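PDB 4XIJ: shikimate 5-dehydrogenase from Mycobacterium fortuitum subsp. fortuitum DSM 46621, which probably catalyses the reversible NADP-dependent conversion of 3-dehydroshikimate to shikimate, the fourth of seven steps leading to chorismate. Local coordinates for residues R14-L19 / W44-I49; A110-V115 / A138-V143; D189-A194 / A214-V219. All blocks are in the same frame, centred on the assembly; numbering follows the deposited sequence. Where two conformers were deposited one is given.

Contact 1 (R14-L19 / W44-I49); sequences RKAAVL and WTYERI
K15 and T45 stand side by side on two parallel neighbours, strands 15-20 and 45-50, which with crossover helix 28-38 form a beta-alpha-beta unit of the substrate-binding domain. Five backbone hydrogen bonds, from T45 N to R14 O at one end to I49 N to V18 O at the other, stitch the strands in register. The lysine illustrates how an aliphatic chain can fold back onto its strand partner. Its CB passes 3.9 Å from T45 OG1, and CG comes closer to the same oxygen, at 3.6 Å. Bends at K15 chi3 (77°) and chi4 then turn the tip back, so that CE still lies near the hydroxyl and K15 NZ donates to T45 OG1 over 3.1 Å. E47 OE1 stays beyond salt-bridge range, 4.1 Å from K15 NZ, and one water joins the two. A second water accepts from T45 OG1 and donates to A16 O and E47 OE1.

On the face of A16 and Y46, the tyrosine ring runs beneath the A16-A17 backbone, with A16 CB 3.5 Å from Y46 CD2, while Y46 OH is hydrogen-bonded to S71 OG. At the strand start R14 NE hydrogen-bonds to E66 O, but R14 CB makes a CH-pi contact over the W44 six-membered ring, 3.6 Å from its centroid and 14° off the normal.

Contact 2 (A110-V115 / A138-V143); sequences ADNTDV and APAAVV
D114 and V115 meet A140 and V143 in a small, buried, apolar contact between two helices near the centre of the chain, where the mixed sheet hands over to the parallel one. No hydrogen bond joins the two segments. A140 points its methyl at the first turn of helix 114-122, and its CB rests 3.8 Å from D114 CB. One turn further along helix 138-147, V143 CG1 reaches V115 CG2 at 4.0 Å, the two valines crossing at a slant. That meeting follows from the V143 torsion, which sets CG1 opposite the backbone N (chi1 168°). V115 CG2 also lies 4.1 Å from A140 O, so this one methyl meets both a side chain and a backbone carbonyl of the partner helix.

Helix 138-147 follows strand 128-132 through a glycine-rich turn whose pattern ends at A138, consistent with the first crossover of a Rossmann-type NADP-binding domain. The 110-115 segment arrives from strand 108-111, and N112 prepares its entry into helix 114-122. N112 OD1 accepts from V115 N over 3.3 Å, a capping bond whose donor is tilted 21° from the carbonyl plane. N112 ND2 gives to S96 O, and these two bonds fix how the amide is turned. D114 touches A140 through its CB alone, while its carboxylate oxygen OD2 forms a salt bridge with K77, and a bound sulfate lies close to OD1. V94 of helix 89-94 packs against N112, V115 and V143 alike.

Contact 3 (D189-A194 / A214-V219); sequences DAVASA and ARVPRV
V191 and V216 meet where helix 187-193 passes the loop that enters strand 218-221, on the flank of the parallel sheet of what is consistent with a Rossmann-type NADP-binding domain. The helix leads into strand 196-199, the sheet neighbour of strand 218-221, so the contact ties the approaches of two adjacent strands.

The valine torsions set which methyl comes closest. V191 holds CG1 opposite its backbone N (chi1 166°), turning this branch to the 214-219 segment, where it lies 3.8 Å from V216 CG2. The same V191 methyl reaches R215 CB at 3.9 Å. V216 has almost the same torsion, 179°, yet offers its other branch, CG2, the one that stands beside its own backbone N. The side chains meet nearly at right angles, and V216 CG2 also approaches V191 CG2 at 4.1 Å. A194 adds a looser touch, its CB 4.3 Å from V216 CG2. Both A194 and V216 also pack on L130 of strand 128-132, which carries the contact into the sheet core.

R215 joins through its CB, at the base of its side chain. Polar atoms meet by way of water: one molecule lies 2.9 Å from V191 O and 2.8 Å from R215 O, although other acceptors nearby compete for its protons. V191 O additionally accepts from A194 N. At the far end the P217 ring is set against the carbonyl of A194, its CD 3.2 Å from A194 O.

In the fold
The three contacts follow one another along the chain without touching. Contact 1, only partly buried, belongs to the edge of the mixed sheet, contact 3 to the flank of the parallel sheet across the chain's centre, about 41 Å away between centres. Contact 2 is buried and lies between, nearest the chain's centre, about 6 Å from it; its strand 108-111 shares a sheet with contact 1, while its helix 138-147 belongs with the sheet that contact 3 borders. Chemistry follows place: contact 1 combines a backbone ladder with a lysine-water network on one face and aromatic packing on the other, whereas contacts 2 and 3 rely on apolar side chains, contact 3 adding a water between two backbone carbonyls.

Contact 1 (R14-L19 / W44-I49)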
loop_
_atom_site.group_PDB
_atom_site.type_symbol
_atom_site.label_atom_id
_atom_site.label_comp_id
_atom_site.label_asym_id
_atom_site.label_seq_id
_atom_site.Cartn_x
_atom_site.Cartn_y
_atom_site.Cartn_z
ATOM N N ARG A 14 10.597 21.301 -9.505
ATOM C CA ARG A 14 10.806 19.907 -9.875
ATOM C C ARG A 14 9.519 19.309 -10.422
ATOM O O ARG A 14 8.445 19.878 -10.271
ATOM C CB ARG A 14 11.299 19.117 -8.664
ATOM C CG ARG A 14 12.607 19.629 -8.060
ATOM C CD ARG A 14 13.801 19.642 -9.026
ATOM N NE ARG A 14 14.171 18.310 -9.542
ATOM C CZ ARG A 14 14.946 17.424 -8.895
ATOM N NH1 ARG A 14 15.444 17.709 -7.698
ATOM N NH2 ARG A 14 15.248 16.253 -9.455
ATOM N N LYS A 15 9.643 18.170 -11.102
ATOM C CA LYS A 15 8.525 17.482 -11.716
ATOM C C LYS A 15 8.370 16.084 -11.158
ATOM O O LYS A 15 9.357 15.349 -10.944
ATOM C CB LYS A 15 8.715 17.377 -13.226
ATOM C CG LYS A 15 8.913 18.774 -13.900
ATOM C CD LYS A 15 8.845 18.645 -15.408
ATOM C CE LYS A 15 7.369 18.510 -15.838
ATOM N NZ LYS A 15 6.568 19.784 -15.644
ATOM N N ALA A 16 7.111 15.722 -10.957
ATOM C CA ALA A 16 6.755 14.370 -10.539
ATOM C C ALA A 16 5.505 13.907 -11.276
ATOM O O ALA A 16 4.813 14.713 -11.925
ATOM C CB ALA A 16 6.564 14.297 -8.985
ATOM N N ALA A 17 5.182 12.632 -11.167
ATOM C CA ALA A 17 3.986 12.113 -11.818
ATOM C C ALA A 17 3.594 10.786 -11.219
ATOM O O ALA A 17 4.413 10.114 -10.554
ATOM C CB ALA A 17 4.194 11.921 -13.337
ATOM N N VAL A 18 2.357 10.394 -11.504
ATOM C CA VAL A 18 1.937 8.995 -11.318
ATOM C C VAL A 18 1.776 8.317 -12.662
ATOM O O VAL A 18 1.230 8.891 -13.598
ATOM C CB VAL A 18 0.623 8.884 -10.487
ATOM C CG1 VAL A 18 -0.603 9.626 -11.136
ATOM C CG2 VAL A 18 0.289 7.389 -10.181
ATOM N N LEU A 19 2.323 7.104 -12.753
ATOM C CA LEU A 19 2.266 6.274 -13.962
ATOM C C LEU A 19 1.387 5.052 -13.741
ATOM O O LEU A 19 1.511 4.383 -12.715
ATOM C CB LEU A 19 3.660 5.789 -14.354
ATOM C CG LEU A 19 4.823 6.765 -14.472
ATOM C CD1 LEU A 19 6.072 6.073 -15.065
ATOM C CD2 LEU A 19 4.568 8.125 -15.053
ATOM N N TRP A 44 6.272 23.188 -7.932
ATOM C CA TRP A 44 6.480 21.794 -8.350
ATOM C C TRP A 44 5.231 21.287 -9.049
ATOM O O TRP A 44 4.086 21.661 -8.688
ATOM C CB TRP A 44 6.777 20.916 -7.142
ATOM C CG TRP A 44 8.198 21.052 -6.597
ATOM C CD1 TRP A 44 9.003 22.170 -6.595
ATOM C CD2 TRP A 44 8.921 20.026 -5.961
ATOM N NE1 TRP A 44 10.219 21.871 -6.014
ATOM C CE2 TRP A 44 10.184 20.564 -5.595
ATOM C CE3 TRP A 44 8.636 18.685 -5.659
ATOM C CZ2 TRP A 44 11.158 19.806 -4.943
ATOM C CZ3 TRP A 44 9.626 17.927 -4.983
ATOM C CH2 TRP A 44 10.874 18.490 -4.667
ATOM N N THR A 45 5.424 20.421 -10.039
ATOM C CA THR A 45 4.265 19.883 -10.744
ATOM C C THR A 45 4.113 18.379 -10.482
ATOM O O THR A 45 5.089 17.681 -10.184
ATOM C CB THR A 45 4.357 20.136 -12.249
ATOM O OG1 THR A 45 5.571 19.565 -12.766
ATOM C CG2 THR A 45 4.319 21.642 -12.530
ATOM N N TYR A 46 2.885 17.892 -10.606
ATOM C CA TYR A 46 2.596 16.477 -10.417
ATOM C C TYR A 46 1.524 16.082 -11.398
ATOM O O TYR A 46 0.371 16.490 -11.228
ATOM C CB TYR A 46 2.156 16.185 -8.972
ATOM C CG TYR A 46 2.285 14.733 -8.634
ATOM C CD1 TYR A 46 1.445 13.816 -9.229
ATOM C CD2 TYR A 46 3.252 14.275 -7.733
ATOM C CE1 TYR A 46 1.545 12.498 -8.974
ATOM C CE2 TYR A 46 3.380 12.875 -7.444
ATOM C CZ TYR A 46 2.490 12.009 -8.102
ATOM O OH TYR A 46 2.466 10.684 -7.894
ATOM N N GLU A 47 1.879 15.318 -12.419
ATOM C CA GLU A 47 0.896 14.974 -13.424
ATOM C C GLU A 47 0.518 13.499 -13.437
ATOM O O GLU A 47 1.103 12.717 -12.710
ATOM C CB GLU A 47 1.375 15.401 -14.794
ATOM C CG GLU A 47 2.628 14.791 -15.259
ATOM C CD GLU A 47 3.223 15.633 -16.407
ATOM O OE1 GLU A 47 4.073 16.512 -16.139
ATOM O OE2 GLU A 47 2.799 15.451 -17.562
ATOM N N ARG A 48 -0.514 13.181 -14.222
ATOM C CA ARG A 48 -0.943 11.804 -14.493
ATOM C C ARG A 48 -0.476 11.391 -15.852
ATOM O O ARG A 48 -0.818 12.080 -16.836
ATOM C CB ARG A 48 -2.455 11.674 -14.510
ATOM C CG ARG A 48 -3.116 11.796 -13.213
ATOM C CD ARG A 48 -4.704 11.686 -13.360
ATOM N NE ARG A 48 -5.178 12.378 -12.172
ATOM C CZ ARG A 48 -5.397 11.790 -11.003
ATOM N NH1 ARG A 48 -5.260 10.473 -10.875
ATOM N NH2 ARG A 48 -5.718 12.531 -9.954
ATOM N N ILE A 49 0.227 10.275 -15.939
ATOM C CA ILE A 49 0.655 9.748 -17.228
ATOM C C ILE A 49 0.153 8.331 -17.414
ATOM O O ILE A 49 0.533 7.430 -16.681
ATOM C CB ILE A 49 2.195 9.810 -17.368
ATOM C CG1 ILE A 49 2.696 11.244 -17.153
ATOM C CG2 ILE A 49 2.590 9.356 -18.741
ATOM C CD1 ILE A 49 4.234 11.400 -17.034
HETATM O O HOH W 1 3.342 19.150 -15.881
HETATM O O HOH W 2 5.095 16.978 -13.509
#

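Contact 2 (A110-V115 / A138-V143)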
loop_
_atom_site.group_PDB
_atom_site.type_symbol
_atom_site.label_atom_id
_atom_site.label_comp_id
_atom_site.label_asym_id
_atom_site.label_seq_id
_atom_site.Cartn_x
_atom_site.Cartn_y
_atom_site.Cartn_z
ATOM N N ALA A 110 14.062 2.375 -6.661
ATOM C CA ALA A 110 12.737 1.828 -6.465
ATOM C C ALA A 110 12.427 1.554 -5.006
ATOM O O ALA A 110 13.268 1.021 -4.289
ATOM C CB ALA A 110 12.574 0.526 -7.214
ATOM N N ASP A 111 11.218 1.901 -4.572
ATOM C CA ASP A 111 10.800 1.546 -3.224
ATOM C C ASP A 111 9.354 1.096 -3.278
ATOM O O ASP A 111 8.653 1.292 -4.302
ATOM C CB ASP A 111 10.979 2.728 -2.247
ATOM C CG ASP A 111 10.848 2.350 -0.765
ATOM O OD1 ASP A 111 10.914 1.148 -0.386
ATOM O OD2 ASP A 111 10.725 3.298 0.048
ATOM N N ASN A 112 8.909 0.479 -2.196
ATOM C CA ASN A 112 7.506 0.110 -2.094
ATOM C C ASN A 112 6.885 0.734 -0.851
ATOM O O ASN A 112 7.111 0.255 0.251
ATOM C CB ASN A 112 7.347 -1.428 -2.086
ATOM C CG ASN A 112 5.901 -1.822 -2.237
ATOM O OD1 ASN A 112 5.064 -1.377 -1.421
ATOM N ND2 ASN A 112 5.563 -2.613 -3.287
ATOM N N THR A 113 6.135 1.829 -1.021
ATOM C CA THR A 113 5.536 2.443 0.142
ATOM C C THR A 113 4.119 1.930 0.409
ATOM O O THR A 113 3.497 2.351 1.374
ATOM C CB THR A 113 5.503 3.976 0.039
ATOM O OG1 THR A 113 4.525 4.370 -0.952
ATOM C CG2 THR A 113 6.905 4.523 -0.274
ATOM N N ASP A 114 3.630 0.966 -0.399
ATOM C CA ASP A 114 2.397 0.249 -0.030
ATOM C C ASP A 114 2.637 -0.447 1.325
ATOM O O ASP A 114 1.693 -0.601 2.124
ATOM C CB ASP A 114 1.970 -0.748 -1.123
ATOM C CG ASP A 114 1.586 -0.059 -2.397
ATOM O OD1 ASP A 114 0.882 0.953 -2.329
ATOM O OD2 ASP A 114 1.969 -0.509 -3.479
ATOM N N VAL A 115 3.886 -0.852 1.594
ATOM C CA VAL A 115 4.215 -1.412 2.891
ATOM C C VAL A 115 3.913 -0.399 4.026
ATOM O O VAL A 115 3.312 -0.751 5.071
ATOM C CB VAL A 115 5.684 -1.863 2.918
ATOM C CG1 VAL A 115 6.086 -2.185 4.304
ATOM C CG2 VAL A 115 5.854 -3.091 1.984
ATOM N N ALA A 138 -1.990 -8.353 -1.826
ATOM C CA ALA A 138 -1.685 -9.160 -0.639
ATOM C C ALA A 138 -0.165 -9.224 -0.312
ATOM O O ALA A 138 0.177 -9.246 0.869
ATOM C CB ALA A 138 -2.265 -10.593 -0.810
ATOM N N PRO A 139 0.742 -9.279 -1.323
ATOM C CA PRO A 139 2.171 -9.325 -0.949
ATOM C C PRO A 139 2.620 -8.155 -0.099
ATOM O O PRO A 139 3.313 -8.376 0.897
ATOM C CB PRO A 139 2.887 -9.315 -2.305
ATOM C CG PRO A 139 1.864 -10.097 -3.208
ATOM C CD PRO A 139 0.565 -9.480 -2.775
ATOM N N ALA A 140 2.192 -6.940 -0.424
ATOM C CA ALA A 140 2.585 -5.821 0.412
ATOM C C ALA A 140 2.037 -5.943 1.823
ATOM O O ALA A 140 2.713 -5.533 2.800
ATOM C CB ALA A 140 2.137 -4.480 -0.215
ATOM N N ALA A 141 0.794 -6.452 1.942
ATOM C CA ALA A 141 0.208 -6.654 3.261
ATOM C C ALA A 141 1.047 -7.671 4.075
ATOM O O ALA A 141 1.300 -7.452 5.262
ATOM C CB ALA A 141 -1.243 -7.119 3.146
ATOM N N VAL A 142 1.481 -8.770 3.454
ATOM C CA VAL A 142 2.287 -9.786 4.148
ATOM C C VAL A 142 3.617 -9.194 4.636
ATOM O O VAL A 142 3.985 -9.363 5.802
ATOM C CB VAL A 142 2.553 -10.995 3.245
ATOM C CG1 VAL A 142 3.612 -11.954 3.881
ATOM C CG2 VAL A 142 1.223 -11.761 2.986
ATOM N N VAL A 143 4.314 -8.459 3.751
ATOM C CA VAL A 143 5.615 -7.904 4.121
ATOM C C VAL A 143 5.410 -6.852 5.236
ATOM O O VAL A 143 6.156 -6.861 6.194
ATOM C CB VAL A 143 6.315 -7.309 2.894
ATOM C CG1 VAL A 143 7.534 -6.455 3.272
ATOM C CG2 VAL A 143 6.739 -8.437 1.896
#

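Contact 3 (D189-A194 / A214-V219)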
loop_
_atom_site.group_PDB
_atom_site.type_symbol
_atom_site.label_atom_id
_atom_site.label_comp_id
_atom_site.label_asym_id
_atom_site.label_seq_id
_atom_site.Cartn_x
_atom_site.Cartn_y
_atom_site.Cartn_z
ATOM N N ASP A 189 -11.499 -20.608 14.363
ATOM C CA ASP A 189 -10.310 -20.681 15.206
ATOM C C ASP A 189 -9.261 -19.627 14.817
ATOM O O ASP A 189 -8.614 -19.055 15.695
ATOM C CB ASP A 189 -9.659 -22.062 15.143
ATOM C CG ASP A 189 -10.423 -23.124 15.921
ATOM O OD1 ASP A 189 -11.362 -22.789 16.686
ATOM O OD2 ASP A 189 -10.056 -24.315 15.783
ATOM N N ALA A 190 -9.091 -19.370 13.515
ATOM C CA ALA A 190 -8.155 -18.327 13.074
ATOM C C ALA A 190 -8.589 -16.952 13.617
ATOM O O ALA A 190 -7.755 -16.146 14.053
ATOM C CB ALA A 190 -8.069 -18.294 11.582
ATOM N N VAL A 191 -9.892 -16.691 13.568
ATOM C CA VAL A 191 -10.389 -15.418 14.060
ATOM C C VAL A 191 -10.237 -15.337 15.582
ATOM O O VAL A 191 -9.844 -14.292 16.125
ATOM C CB VAL A 191 -11.872 -15.222 13.635
ATOM C CG1 VAL A 191 -12.509 -14.060 14.418
ATOM C CG2 VAL A 191 -11.928 -14.993 12.109
ATOM N N ALA A 192 -10.512 -16.449 16.270
ATOM C CA ALA A 192 -10.459 -16.427 17.725
ATOM C C ALA A 192 -9.073 -16.084 18.262
ATOM O O ALA A 192 -8.942 -15.440 19.316
ATOM C CB ALA A 192 -10.909 -17.749 18.302
ATOM N N SER A 193 -8.038 -16.492 17.534
ATOM C CA SER A 193 -6.683 -16.225 18.020
ATOM C C SER A 193 -6.034 -15.034 17.313
ATOM O O SER A 193 -4.886 -14.697 17.609
ATOM C CB SER A 193 -5.804 -17.480 17.879
ATOM O OG SER A 193 -5.654 -17.848 16.529
ATOM N N ALA A 194 -6.768 -14.382 16.418
ATOM C CA ALA A 194 -6.189 -13.214 15.719
ATOM C C ALA A 194 -6.192 -11.935 16.545
ATOM O O ALA A 194 -7.165 -11.635 17.230
ATOM C CB ALA A 194 -6.935 -12.971 14.402
ATOM N N ALA A 214 -16.024 -10.694 12.533
ATOM C CA ALA A 214 -16.365 -9.611 13.474
ATOM C C ALA A 214 -15.545 -9.583 14.721
ATOM O O ALA A 214 -15.321 -8.488 15.263
ATOM C CB ALA A 214 -17.843 -9.686 13.855
ATOM N N ARG A 215 -15.129 -10.755 15.206
ATOM C CA ARG A 215 -14.388 -10.794 16.441
ATOM C C ARG A 215 -12.896 -10.503 16.321
ATOM O O ARG A 215 -12.208 -10.480 17.346
ATOM C CB ARG A 215 -14.557 -12.141 17.142
ATOM C CG ARG A 215 -15.922 -12.205 17.839
ATOM C CD ARG A 215 -16.179 -13.575 18.486
ATOM N NE ARG A 215 -15.195 -13.883 19.512
ATOM C CZ ARG A 215 -15.003 -15.093 20.022
ATOM N NH1 ARG A 215 -15.765 -16.115 19.633
ATOM N NH2 ARG A 215 -14.051 -15.284 20.939
ATOM N N VAL A 216 -12.379 -10.237 15.126
ATOM C CA VAL A 216 -10.980 -9.788 15.058
ATOM C C VAL A 216 -10.897 -8.387 15.677
ATOM O O VAL A 216 -11.669 -7.537 15.294
ATOM C CB VAL A 216 -10.493 -9.748 13.611
ATOM C CG1 VAL A 216 -9.046 -9.247 13.559
ATOM C CG2 VAL A 216 -10.594 -11.168 12.902
ATOM N N PRO A 217 -10.015 -8.181 16.679
ATOM C CA PRO A 217 -10.122 -6.935 17.448
ATOM C C PRO A 217 -9.870 -5.655 16.649
ATOM O O PRO A 217 -10.470 -4.645 16.967
ATOM C CB PRO A 217 -9.064 -7.128 18.549
ATOM C CG PRO A 217 -8.998 -8.611 18.724
ATOM C CD PRO A 217 -9.124 -9.165 17.320
ATOM N N ARG A 218 -8.953 -5.687 15.690
ATOM C CA ARG A 218 -8.593 -4.518 14.896
ATOM C C ARG A 218 -8.505 -4.955 13.455
ATOM O O ARG A 218 -7.794 -5.892 13.112
ATOM C CB ARG A 218 -7.283 -3.932 15.389
ATOM C CG ARG A 218 -7.399 -3.575 16.851
ATOM C CD ARG A 218 -6.169 -2.835 17.330
ATOM N NE ARG A 218 -6.001 -1.519 16.708
ATOM C CZ ARG A 218 -5.014 -1.197 15.878
ATOM N NH1 ARG A 218 -4.111 -2.109 15.571
ATOM N NH2 ARG A 218 -4.942 0.037 15.370
ATOM N N VAL A 219 -9.252 -4.296 12.590
ATOM C CA VAL A 219 -9.320 -4.664 11.183
ATOM C C VAL A 219 -9.047 -3.449 10.307
ATOM O O VAL A 219 -9.740 -2.427 10.436
ATOM C CB VAL A 219 -10.705 -5.272 10.832
ATOM C CG1 VAL A 219 -10.766 -5.557 9.323
ATOM C CG2 VAL A 219 -10.910 -6.557 11.671
HETATM O O HOH W 3 -10.766 -12.722 18.337
#